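Local coordinates for protein malate dehydrogenase (Porphyromonas gingivalis, PDB 3FI9) that probably catalyses the NAD-dependent interconversion of malate and oxaloacetate, at residues Gly133-Ile138 with Met320-Ala325; Ala29-Thr34 with Val243-Ile248; Thr156-Glu161 with Thr174-Tyr179; Ala261-Asn266 with Met277-Thr282. One frame throughout, in Å; residues are numbered along the deposited sequence.

Contact 1 (Gly133-Ile138 with Met320-Ala325); sequences GLVTLI and MGIIPA
Ile323 puts its side chain against one flank of helix 129-140, where Val135 and Ile138, one turn apart, receive it. With Val135 the two side chains slant across one another: CG2 of Val135 lies 3.6 Å from Ile323 CG1 and 3.7 Å from Ile323 CD1, so a single methyl touches both carbons of the longer arm. With CG1 of Val135 anti to the backbone N (chi1 167°), CG2 falls anti to the carbonyl carbon, while CG1 turns to the preceding residue of the other segment and comes within 4.3 Å of Ile322 CG2. Ile323 divides its branches too. Its longer arm, CG1 and CD1, goes to Val135, and its CG2 meets Ile138 CD1 at 4.0 Å, the two side chains standing roughly square to each other.

Ile138 has a second partner: its CG2 meets Pro324 CD at 3.9 Å. Beyond the two segments, Trp329 also touches Ile138 and Ile323, and Val317 and Ile318 of helix 297-319 also pack on Ile323.

Helix 297-319 ends in a Schellman motif, with Gly321 at positive phi, and the chain then turns back over helix 129-140 of the Rossmann-type NAD-binding domain. The Ile322 carbonyl is tied to the helix by the hydroxyl of Tyr139, a polar link just outside the contact. Between the two segments themselves the touching atoms are all carbon, so the C-terminal tail is held here by shape and by burial of branched aliphatic groups.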
loop_
_atom_site.group_PDB
_atom_site.type_symbol
_atom_site.label_atom_id
_atom_site.label_comp_id
_atom_site.label_asym_id
_atom_site.label_seq_id
_atom_site.Cartn_x
_atom_site.Cartn_y
_atom_site.Cartn_z
ATOM N N GLY A 133 -0.162 7.074 23.705
ATOM C CA GLY A 133 -0.940 5.925 24.018
ATOM C C GLY A 133 -1.476 5.953 25.446
ATOM O O GLY A 133 -2.632 5.555 25.679
ATOM N N LEU A 134 -0.663 6.391 26.414
ATOM C CA LEU A 134 -1.149 6.357 27.832
ATOM C C LEU A 134 -2.240 7.422 28.066
ATOM O O LEU A 134 -3.244 7.191 28.750
ATOM C CB LEU A 134 0.031 6.581 28.791
ATOM C CG LEU A 134 -0.231 6.742 30.288
ATOM C CD1 LEU A 134 -0.856 5.492 30.838
ATOM C CD2 LEU A 134 1.106 7.024 31.041
ATOM N N VAL A 135 -2.044 8.587 27.467
ATOM C CA VAL A 135 -3.022 9.668 27.599
ATOM C C VAL A 135 -4.319 9.258 26.934
ATOM O O VAL A 135 -5.413 9.449 27.486
ATOM C CB VAL A 135 -2.516 10.944 26.917
ATOM C CG1 VAL A 135 -3.654 11.957 26.771
ATOM C CG2 VAL A 135 -1.330 11.557 27.701
ATOM N N THR A 136 -4.226 8.683 25.739
ATOM C CA THR A 136 -5.472 8.211 25.123
ATOM C C THR A 136 -6.210 7.210 25.983
ATOM O O THR A 136 -7.433 7.313 26.128
ATOM C CB THR A 136 -5.261 7.641 23.695
ATOM O OG1 THR A 136 -4.840 8.683 22.835
ATOM C CG2 THR A 136 -6.563 7.084 23.132
ATOM N N LEU A 137 -5.504 6.188 26.502
ATOM C CA LEU A 137 -6.112 5.210 27.395
ATOM C C LEU A 137 -6.844 5.883 28.566
ATOM O O LEU A 137 -8.007 5.582 28.861
ATOM C CB LEU A 137 -5.024 4.254 27.946
ATOM C CG LEU A 137 -5.462 3.152 28.898
ATOM C CD1 LEU A 137 -6.682 2.376 28.364
ATOM C CD2 LEU A 137 -4.288 2.219 29.343
ATOM N N ILE A 138 -6.150 6.795 29.235
ATOM C CA ILE A 138 -6.696 7.451 30.419
ATOM C C ILE A 138 -7.974 8.262 30.127
ATOM O O ILE A 138 -9.025 8.041 30.763
ATOM C CB ILE A 138 -5.638 8.327 31.072
ATOM C CG1 ILE A 138 -4.552 7.429 31.677
ATOM C CG2 ILE A 138 -6.289 9.200 32.142
ATOM C CD1 ILE A 138 -3.319 8.217 32.119
ATOM N N MET A 320 2.141 19.046 33.495
ATOM C CA MET A 320 1.448 19.936 32.580
ATOM C C MET A 320 -0.045 19.868 32.949
ATOM O O MET A 320 -0.855 20.570 32.396
ATOM C CB MET A 320 1.632 19.483 31.129
ATOM C CG MET A 320 3.033 19.670 30.451
ATOM S SD MET A 320 3.144 18.764 28.830
ATOM C CE MET A 320 4.874 18.955 28.436
ATOM N N GLY A 321 -0.409 19.002 33.877
ATOM C CA GLY A 321 -1.843 18.823 34.219
ATOM C C GLY A 321 -2.718 18.023 33.232
ATOM O O GLY A 321 -3.965 18.047 33.320
ATOM N N ILE A 322 -2.086 17.299 32.306
ATOM C CA ILE A 322 -2.824 16.615 31.251
ATOM C C ILE A 322 -3.139 15.180 31.685
ATOM O O ILE A 322 -4.276 14.680 31.588
ATOM C CB ILE A 322 -1.995 16.556 29.945
ATOM C CG1 ILE A 322 -1.911 17.936 29.287
ATOM C CG2 ILE A 322 -2.642 15.482 28.975
ATOM C CD1 ILE A 322 -0.872 18.044 28.128
ATOM N N ILE A 323 -2.102 14.526 32.196
ATOM C CA ILE A 323 -2.259 13.235 32.826
ATOM C C ILE A 323 -2.539 13.531 34.318
ATOM O O ILE A 323 -1.835 14.336 34.938
ATOM C CB ILE A 323 -0.948 12.428 32.636
ATOM C CG1 ILE A 323 -0.679 12.161 31.143
ATOM C CG2 ILE A 323 -0.955 11.121 33.428
ATOM C CD1 ILE A 323 0.609 11.302 30.892
ATOM N N PRO A 324 -3.566 12.898 34.901
ATOM C CA PRO A 324 -3.842 13.148 36.321
ATOM C C PRO A 324 -2.753 12.573 37.212
ATOM O O PRO A 324 -1.987 11.703 36.764
ATOM C CB PRO A 324 -5.145 12.381 36.575
ATOM C CG PRO A 324 -5.655 11.973 35.217
ATOM C CD PRO A 324 -4.432 11.844 34.349
ATOM N N ALA A 325 -2.669 13.075 38.447
ATOM C CA ALA A 325 -1.819 12.459 39.477
ATOM C C ALA A 325 -1.969 10.960 39.476
ATOM O O ALA A 325 -3.081 10.415 39.407
ATOM C CB ALA A 325 -2.170 12.999 40.876
#

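Contact 2 (Ala29-Thr34 with Val243-Ile248)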
loop_
_atom_site.group_PDB
_atom_site.type_symbol
_atom_site.label_atom_id
_atom_site.label_comp_id
_atom_site.label_asym_id
_atom_site.label_seq_id
_atom_site.Cartn_x
_atom_site.Cartn_y
_atom_site.Cartn_z
ATOM N N ALA A 29 -8.324 -2.232 3.442
ATOM C CA ALA A 29 -9.194 -2.721 2.367
ATOM C C ALA A 29 -8.656 -4.003 1.745
ATOM O O ALA A 29 -9.408 -4.948 1.527
ATOM C CB ALA A 29 -9.389 -1.611 1.298
ATOM N N MET A 30 -7.352 -4.069 1.440
ATOM C CA MET A 30 -6.822 -5.313 0.888
ATOM C C MET A 30 -7.025 -6.492 1.813
ATOM O O MET A 30 -7.275 -7.627 1.368
ATOM C CB MET A 30 -5.301 -5.194 0.599
ATOM C CG MET A 30 -4.960 -4.291 -0.584
ATOM S SD MET A 30 -3.176 -3.953 -0.888
ATOM C CE MET A 30 -2.709 -5.702 -1.297
ATOM N N MET A 31 -6.840 -6.246 3.116
ATOM C CA MET A 31 -6.935 -7.320 4.108
ATOM C C MET A 31 -8.405 -7.749 4.351
ATOM O O MET A 31 -8.654 -8.661 5.105
ATOM C CB MET A 31 -6.305 -6.894 5.445
ATOM C CG MET A 31 -4.754 -6.927 5.464
ATOM S SD MET A 31 -4.123 -6.481 7.160
ATOM C CE MET A 31 -2.358 -6.527 6.793
ATOM N N ARG A 32 -9.343 -7.017 3.757
ATOM C CA ARG A 32 -10.770 -7.259 3.936
ATOM C C ARG A 32 -11.130 -7.388 5.403
ATOM O O ARG A 32 -11.761 -8.367 5.819
ATOM C CB ARG A 32 -11.231 -8.487 3.098
ATOM C CG ARG A 32 -11.075 -8.181 1.590
ATOM C CD ARG A 32 -11.347 -9.437 0.698
ATOM N NE ARG A 32 -12.774 -9.783 0.662
ATOM C CZ ARG A 32 -13.688 -9.111 -0.024
ATOM N NH1 ARG A 32 -13.335 -8.037 -0.709
ATOM N NH2 ARG A 32 -14.954 -9.515 -0.043
ATOM N N LEU A 33 -10.737 -6.378 6.187
ATOM C CA LEU A 33 -11.018 -6.406 7.623
ATOM C C LEU A 33 -12.508 -6.160 7.836
ATOM O O LEU A 33 -13.164 -6.923 8.562
ATOM C CB LEU A 33 -10.193 -5.363 8.371
ATOM C CG LEU A 33 -8.678 -5.507 8.134
ATOM C CD1 LEU A 33 -7.876 -4.404 8.922
ATOM C CD2 LEU A 33 -8.231 -6.922 8.523
ATOM N N THR A 34 -13.018 -5.111 7.207
ATOM C CA THR A 34 -14.463 -4.774 7.254
ATOM C C THR A 34 -14.832 -3.983 5.995
ATOM O O THR A 34 -14.055 -3.122 5.527
ATOM C CB THR A 34 -14.779 -3.893 8.497
ATOM O OG1 THR A 34 -16.125 -3.398 8.460
ATOM C CG2 THR A 34 -13.863 -2.717 8.551
ATOM N N VAL A 243 2.304 -2.396 9.512
ATOM C CA VAL A 243 2.440 -3.116 10.801
ATOM C C VAL A 243 1.248 -2.793 11.747
ATOM O O VAL A 243 0.608 -3.700 12.335
ATOM C CB VAL A 243 3.839 -2.880 11.435
ATOM C CG1 VAL A 243 3.903 -3.483 12.859
ATOM C CG2 VAL A 243 4.944 -3.497 10.491
ATOM N N SER A 244 0.901 -1.504 11.796
ATOM C CA SER A 244 -0.274 -1.047 12.545
ATOM C C SER A 244 -1.553 -1.756 12.077
ATOM O O SER A 244 -2.414 -2.133 12.881
ATOM C CB SER A 244 -0.425 0.470 12.368
ATOM O OG SER A 244 0.703 1.166 12.966
ATOM N N ILE A 245 -1.705 -1.874 10.779
ATOM C CA ILE A 245 -2.935 -2.537 10.312
ATOM C C ILE A 245 -2.915 -4.043 10.600
ATOM O O ILE A 245 -3.983 -4.645 10.856
ATOM C CB ILE A 245 -3.292 -2.228 8.854
ATOM C CG1 ILE A 245 -3.285 -0.684 8.647
ATOM C CG2 ILE A 245 -4.688 -2.875 8.501
ATOM C CD1 ILE A 245 -4.234 0.173 9.577
ATOM N N GLU A 246 -1.733 -4.665 10.573
ATOM C CA GLU A 246 -1.674 -6.057 11.032
ATOM C C GLU A 246 -2.109 -6.106 12.465
ATOM O O GLU A 246 -2.764 -7.085 12.866
ATOM C CB GLU A 246 -0.256 -6.648 11.018
ATOM C CG GLU A 246 0.344 -6.958 9.708
ATOM C CD GLU A 246 1.748 -7.579 9.868
ATOM O OE1 GLU A 246 1.910 -8.735 9.489
ATOM O OE2 GLU A 246 2.679 -6.927 10.370
ATOM N N MET A 247 -1.710 -5.101 13.273
ATOM C CA MET A 247 -2.170 -5.091 14.698
ATOM C C MET A 247 -3.704 -5.044 14.818
ATOM O O MET A 247 -4.281 -5.833 15.615
ATOM C CB MET A 247 -1.558 -3.927 15.517
ATOM C CG MET A 247 -0.006 -3.882 15.466
ATOM S SD MET A 247 0.647 -2.422 16.298
ATOM C CE MET A 247 0.009 -2.579 17.931
ATOM N N ILE A 248 -4.360 -4.112 14.118
ATOM C CA ILE A 248 -5.829 -4.008 14.246
ATOM C C ILE A 248 -6.523 -5.281 13.668
ATOM O O ILE A 248 -7.540 -5.768 14.181
ATOM C CB ILE A 248 -6.399 -2.702 13.620
ATOM C CG1 ILE A 248 -7.712 -2.330 14.327
ATOM C CG2 ILE A 248 -6.570 -2.805 12.054
ATOM C CD1 ILE A 248 -7.524 -1.905 15.795
#
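One methyl of Leu33 does double duty: CD1 lies 3.6 Å from Ile245 CG2 and 3.8 Å from Ile248 CG2, touching two side chains that are three residues apart on helix 238-251. Both pairs meet at a slant. Met31 comes in beside it, its sulfur SD 3.9 Å from the same Ile245 CG2, so that this one branch methyl is touched by a leucine methyl and a thioether together. Past the sulfur, Met31 CE goes on to the aliphatic part of Glu246, 4.0 Å from CG.

The reach of Met31 comes from a fully stretched chain, chi2 and chi3 both -177°. Ile245 presents CG2 because its longer arm, CG1, is folded beside the backbone N (chi1 -51°) and leads elsewhere; Met24 and Thr27 of helix 19-30 pack on this side chain. On the other segment the backbone sets the spacing: Arg32, at positive phi, closes helix 19-30 with a Schellman motif, and Met31 and Leu33 before and after it both face helix 238-251.

The predicted NAD-binding glycine-rich segment 15-21 leads into the start of helix 19-30, and helix 238-251 belongs to the C-terminal half of the chain, so the two halves meet here. Ile248 also packs on His121 and Ile123 of strand 121-124, while Met30, Val243 and Glu246 touch the second subunit, placing the contact between the Rossmann sheet and the dimer interface.

Contact 3 (Thr156-Glu161 with Thr174-Tyr179)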
loop_
_atom_site.group_PDB
_atom_site.type_symbol
_atom_site.label_atom_id
_atom_site.label_comp_id
_atom_site.label_asym_id
_atom_site.label_seq_id
_atom_site.Cartn_x
_atom_site.Cartn_y
_atom_site.Cartn_z
ATOM N N THR A 156 11.547 -5.319 13.788
ATOM C CA THR A 156 11.659 -5.713 12.363
ATOM C C THR A 156 12.923 -5.103 11.786
ATOM O O THR A 156 13.594 -5.716 10.944
ATOM C CB THR A 156 10.419 -5.278 11.517
ATOM O OG1 THR A 156 10.298 -3.835 11.502
ATOM C CG2 THR A 156 9.169 -5.878 12.105
ATOM N N ARG A 157 13.294 -3.934 12.283
ATOM C CA ARG A 157 14.521 -3.311 11.803
ATOM C C ARG A 157 15.718 -4.119 12.347
ATOM O O ARG A 157 16.667 -4.409 11.631
ATOM C CB ARG A 157 14.575 -1.865 12.236
ATOM C CG ARG A 157 13.598 -1.004 11.439
ATOM C CD ARG A 157 13.595 0.476 11.962
ATOM N NE ARG A 157 12.639 1.258 11.186
ATOM C CZ ARG A 157 12.171 2.452 11.557
ATOM N NH1 ARG A 157 12.568 3.008 12.686
ATOM N NH2 ARG A 157 11.304 3.100 10.792
ATOM N N LEU A 158 15.649 -4.534 13.596
ATOM C CA LEU A 158 16.732 -5.398 14.097
ATOM C C LEU A 158 16.843 -6.686 13.272
ATOM O O LEU A 158 17.942 -7.135 12.938
ATOM C CB LEU A 158 16.573 -5.683 15.586
ATOM C CG LEU A 158 17.611 -6.606 16.245
ATOM C CD1 LEU A 158 18.971 -5.973 16.238
ATOM C CD2 LEU A 158 17.213 -6.863 17.716
ATOM N N GLN A 159 15.703 -7.281 12.951
ATOM C CA GLN A 159 15.694 -8.476 12.106
ATOM C C GLN A 159 16.343 -8.206 10.762
ATOM O O GLN A 159 17.199 -8.978 10.294
ATOM C CB GLN A 159 14.268 -9.021 11.918
ATOM C CG GLN A 159 14.220 -10.358 11.132
ATOM C CD GLN A 159 12.810 -10.742 10.715
ATOM O OE1 GLN A 159 12.093 -9.917 10.134
ATOM N NE2 GLN A 159 12.406 -11.988 10.992
ATOM N N SER A 160 15.941 -7.116 10.128
ATOM C CA SER A 160 16.507 -6.765 8.836
ATOM C C SER A 160 18.028 -6.533 8.884
ATOM O O SER A 160 18.792 -7.073 8.073
ATOM C CB SER A 160 15.811 -5.515 8.306
ATOM O OG SER A 160 16.406 -5.090 7.087
ATOM N N GLU A 161 18.462 -5.739 9.846
ATOM C CA GLU A 161 19.873 -5.410 9.977
ATOM C C GLU A 161 20.712 -6.655 10.252
ATOM O O GLU A 161 21.766 -6.802 9.655
ATOM C CB GLU A 161 20.106 -4.301 11.021
ATOM C CG GLU A 161 19.471 -2.910 10.683
ATOM C CD GLU A 161 20.056 -2.244 9.448
ATOM O OE1 GLU A 161 21.273 -2.370 9.174
ATOM O OE2 GLU A 161 19.295 -1.562 8.744
ATOM N N THR A 174 15.079 -15.214 13.625
ATOM C CA THR A 174 13.782 -15.423 14.215
ATOM C C THR A 174 13.736 -14.784 15.593
ATOM O O THR A 174 14.762 -14.670 16.250
ATOM C CB THR A 174 13.460 -16.933 14.256
ATOM O OG1 THR A 174 14.525 -17.625 14.930
ATOM C CG2 THR A 174 13.367 -17.458 12.807
ATOM N N ASN A 175 12.551 -14.316 16.003
ATOM C CA ASN A 175 12.349 -13.847 17.383
ATOM C C ASN A 175 13.272 -12.705 17.821
ATOM O O ASN A 175 13.761 -12.689 18.974
ATOM C CB ASN A 175 12.496 -15.005 18.374
ATOM C CG ASN A 175 11.597 -14.844 19.595
ATOM O OD1 ASN A 175 10.551 -14.221 19.507
ATOM N ND2 ASN A 175 12.012 -15.385 20.739
ATOM N N THR A 176 13.474 -11.724 16.944
ATOM C CA THR A 176 14.265 -10.548 17.305
ATOM C C THR A 176 13.327 -9.657 18.106
ATOM O O THR A 176 12.168 -9.433 17.703
ATOM C CB THR A 176 14.681 -9.750 16.073
ATOM O OG1 THR A 176 13.615 -9.818 15.122
ATOM C CG2 THR A 176 15.925 -10.312 15.432
ATOM N N ARG A 177 13.810 -9.147 19.226
ATOM C CA ARG A 177 12.940 -8.438 20.151
ATOM C C ARG A 177 13.639 -7.249 20.771
ATOM O O ARG A 177 14.752 -7.385 21.258
ATOM C CB ARG A 177 12.461 -9.367 21.288
ATOM C CG ARG A 177 11.500 -10.395 20.852
ATOM C CD ARG A 177 10.229 -9.758 20.368
ATOM N NE ARG A 177 9.221 -10.772 20.139
ATOM C CZ ARG A 177 8.955 -11.319 18.957
ATOM N NH1 ARG A 177 9.615 -10.946 17.872
ATOM N NH2 ARG A 177 8.016 -12.257 18.870
ATOM N N THR A 178 12.996 -6.074 20.717
ATOM C CA THR A 178 13.366 -4.981 21.592
ATOM C C THR A 178 12.130 -4.672 22.457
ATOM O O THR A 178 10.997 -4.700 21.969
ATOM C CB THR A 178 13.809 -3.689 20.846
ATOM O OG1 THR A 178 12.658 -3.035 20.301
ATOM C CG2 THR A 178 14.783 -3.983 19.663
ATOM N N TYR A 179 12.355 -4.295 23.711
ATOM C CA TYR A 179 11.288 -3.888 24.609
ATOM C C TYR A 179 11.568 -2.499 25.204
ATOM O O TYR A 179 12.642 -1.883 24.961
ATOM C CB TYR A 179 11.125 -4.926 25.741
ATOM C CG TYR A 179 10.844 -6.328 25.255
ATOM C CD1 TYR A 179 9.708 -6.619 24.502
ATOM C CD2 TYR A 179 11.707 -7.363 25.569
ATOM C CE1 TYR A 179 9.477 -7.920 24.047
ATOM C CE2 TYR A 179 11.476 -8.643 25.149
ATOM C CZ TYR A 179 10.371 -8.913 24.379
ATOM O OH TYR A 179 10.148 -10.206 23.991
#
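Thr176 has the most surface buried, lying against the helix backbone at Gln159 and the side chain of Leu158. Its CG2 is 3.8 Å from Gln159 CA and 4.2 Å from Leu158 CG. Leu158 leans across it at a slant and extends CD2 to Thr178 CG2, 4.2 Å off, so two alternate residues of the extended segment share one leucine. Gln159 crosses Thr176 almost squarely, CB 3.4 Å from OG1.

The polar groups look elsewhere. With chi1 at 36°, Thr176 OG1 is tucked between its own backbone N and carbonyl carbon and hydrogen-bonds to the carbonyl of Ser155. The extended Gln159 chain carries its amide to Val173 O and Gln170. The CB of Arg177 points away from the helix; NH1 bonds to Thr176 O (3.0 Å, 157°) from above the carbonyl plane, while NE pairs with Glu278 and Asn175 OD1 covers one guanidinium face.

Arg157, a predicted substrate-binding residue, rides on the same helix, and the Thr178 side chain is about 7 Å from that of His182, the predicted proton acceptor. Leu158 of helix 153-166 touches both the chain entering strand 178-180 and Leu217 and Val221 of helix 211-222; the second subunit meets the helix through His56 and Arg55.

Contact 4 (Ala261-Asn266 with Met277-Thr282)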
loop_
_atom_site.group_PDB
_atom_site.type_symbol
_atom_site.label_atom_id
_atom_site.label_comp_id
_atom_site.label_asym_id
_atom_site.label_seq_id
_atom_site.Cartn_x
_atom_site.Cartn_y
_atom_site.Cartn_z
ATOM N N ALA A 261 4.153 -4.979 20.950
ATOM C CA ALA A 261 3.282 -3.809 20.828
ATOM C C ALA A 261 3.440 -3.006 22.108
ATOM O O ALA A 261 3.860 -3.542 23.126
ATOM C CB ALA A 261 1.815 -4.240 20.662
ATOM N N GLY A 262 3.117 -1.735 22.058
ATOM C CA GLY A 262 3.050 -0.939 23.298
ATOM C C GLY A 262 1.754 -1.222 24.044
ATOM O O GLY A 262 0.659 -1.290 23.436
ATOM N N CYS A 263 1.855 -1.462 25.350
ATOM C CA CYS A 263 0.706 -1.675 26.126
ATOM C C CYS A 263 0.925 -1.202 27.554
ATOM O O CYS A 263 2.064 -0.909 27.953
ATOM C CB CYS A 263 0.302 -3.161 26.103
ATOM S SG CYS A 263 1.374 -4.167 27.104
ATOM N N TYR A 264 -0.174 -1.088 28.303
ATOM C CA TYR A 264 -0.134 -0.601 29.677
ATOM C C TYR A 264 0.512 -1.679 30.546
ATOM O O TYR A 264 0.167 -2.860 30.444
ATOM C CB TYR A 264 -1.559 -0.374 30.230
ATOM C CG TYR A 264 -1.499 0.302 31.592
ATOM C CD1 TYR A 264 -0.848 1.526 31.751
ATOM C CD2 TYR A 264 -2.106 -0.271 32.683
ATOM C CE1 TYR A 264 -0.779 2.151 33.041
ATOM C CE2 TYR A 264 -2.071 0.325 33.934
ATOM C CZ TYR A 264 -1.410 1.528 34.101
ATOM O OH TYR A 264 -1.402 2.067 35.355
ATOM N N VAL A 265 1.430 -1.244 31.413
ATOM C CA VAL A 265 2.167 -2.122 32.337
ATOM C C VAL A 265 2.061 -1.485 33.716
ATOM O O VAL A 265 2.312 -0.292 33.883
ATOM C CB VAL A 265 3.685 -2.200 31.966
ATOM C CG1 VAL A 265 4.430 -2.999 33.010
ATOM C CG2 VAL A 265 3.875 -2.831 30.547
ATOM N N ASN A 266 1.708 -2.251 34.730
ATOM C CA ASN A 266 1.782 -1.659 36.074
ATOM C C ASN A 266 2.104 -2.771 37.040
ATOM O O ASN A 266 1.205 -3.346 37.584
ATOM C CB ASN A 266 0.459 -1.005 36.476
ATOM C CG ASN A 266 0.516 -0.340 37.863
ATOM O OD1 ASN A 266 1.528 0.218 38.255
ATOM N ND2 ASN A 266 -0.581 -0.399 38.587
ATOM N N MET A 277 6.270 -4.377 24.879
ATOM C CA MET A 277 6.287 -5.569 25.703
ATOM C C MET A 277 6.119 -6.813 24.846
ATOM O O MET A 277 5.818 -6.722 23.660
ATOM C CB MET A 277 5.162 -5.499 26.751
ATOM C CG MET A 277 5.434 -4.547 27.924
ATOM S SD MET A 277 6.435 -5.357 29.270
ATOM C CE MET A 277 8.032 -5.339 28.547
ATOM N N GLU A 278 6.287 -7.978 25.449
ATOM C CA GLU A 278 5.963 -9.233 24.751
ATOM C C GLU A 278 4.475 -9.488 24.835
ATOM O O GLU A 278 3.974 -10.102 25.790
ATOM C CB GLU A 278 6.753 -10.408 25.316
ATOM C CG GLU A 278 6.595 -11.717 24.539
ATOM C CD GLU A 278 7.110 -11.639 23.108
ATOM O OE1 GLU A 278 7.954 -10.776 22.791
ATOM O OE2 GLU A 278 6.685 -12.469 22.285
ATOM N N THR A 279 3.775 -9.049 23.798
ATOM C CA THR A 279 2.336 -8.961 23.828
ATOM C C THR A 279 1.718 -9.948 22.869
ATOM O O THR A 279 2.365 -10.385 21.912
ATOM C CB THR A 279 1.894 -7.552 23.379
ATOM O OG1 THR A 279 2.779 -7.066 22.337
ATOM C CG2 THR A 279 1.920 -6.602 24.543
ATOM N N THR A 280 0.466 -10.312 23.132
ATOM C CA THR A 280 -0.358 -10.943 22.119
ATOM C C THR A 280 -1.665 -10.168 22.072
ATOM O O THR A 280 -2.249 -9.836 23.076
ATOM C CB THR A 280 -0.554 -12.499 22.264
ATOM O OG1 THR A 280 -1.912 -12.839 22.597
ATOM C CG2 THR A 280 0.390 -13.084 23.284
ATOM N N ILE A 281 -2.057 -9.835 20.862
ATOM C CA ILE A 281 -3.261 -9.106 20.611
ATOM C C ILE A 281 -4.209 -10.099 19.976
ATOM O O ILE A 281 -3.861 -10.778 19.011
ATOM C CB ILE A 281 -2.951 -8.001 19.616
ATOM C CG1 ILE A 281 -1.866 -7.072 20.194
ATOM C CG2 ILE A 281 -4.205 -7.277 19.226
ATOM C CD1 ILE A 281 -1.533 -5.927 19.246
ATOM N N THR A 282 -5.381 -10.271 20.572
ATOM C CA THR A 282 -6.377 -11.165 19.991
ATOM C C THR A 282 -7.731 -10.437 20.017
ATOM O O THR A 282 -7.805 -9.251 20.358
ATOM C CB THR A 282 -6.495 -12.464 20.805
ATOM O OG1 THR A 282 -7.114 -12.153 22.042
ATOM C CG2 THR A 282 -5.106 -13.053 21.107
#
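Met277 and Val265 reach toward each other end on, Met277 CG 3.5 Å from Val265 CG2 and SD 3.8 Å from the same methyl. A bend at chi2 (-85°) of the methionine brings the sulfur there, while CE turns away. Two residues earlier on the strand, Cys263 directs its sulfur into the angle between the two segments, where SG lies 4.0 Å from Met277 CB and 3.6 Å from Thr279 CG2. The methyl of Thr279 therefore faces the sulfur, and its hydroxyl is turned to the start of the strand.

Strand 261-267 runs antiparallel to strand 273-277 at the edge of the large mixed sheet that continues from the Rossmann domain, bonded on its other side to strand 147-150. After Met277 the chain leaves this sheet and begins a hairpin with strand 285-288; strand 279-282 crosses 261-266 at 89°, the axes of these short segments coming within 7.9 Å. The hairpin thus lies over the sheet, Val286 and His288 also covering Cys263.

At that departure two hydrogen bonds join the segments. Met277 N donates to Ala261 O (3.1 Å), and Ala261 N donates to Thr279 OG1 (2.9 Å) along a bent path, so both backbone polar groups of Ala261 are used. The CB of Ala261 is bordered by that same hydroxyl and by Ile281 CD1, 4.0 Å away. Ile281 in turn rests on Met247, Ala250 and Ala251 of helix 238-251.

Contact 4 has its centre about 10 Å from that of the chain, the nearest of the four; contact 1, at about 18 Å, is the farthest, though its touching residues are still mostly buried. Between its segments contact 1 is purely aliphatic, and contact 2 adds a thioether; each lies at a Schellman helix end. Contact 3 is also packing across its segments, with polar groups bonded outside, whereas contact 4 adds direct hydrogen bonds. Helix 238-251 is common ground: Met247 of contact 2 packs on Ala261 of contact 4. Tyr264 joins contact 4 to Leu134 and Leu137 of contact 1, and Glu278 receives Arg177 from contact 3. Contacts 2 and 3 both touch the second subunit.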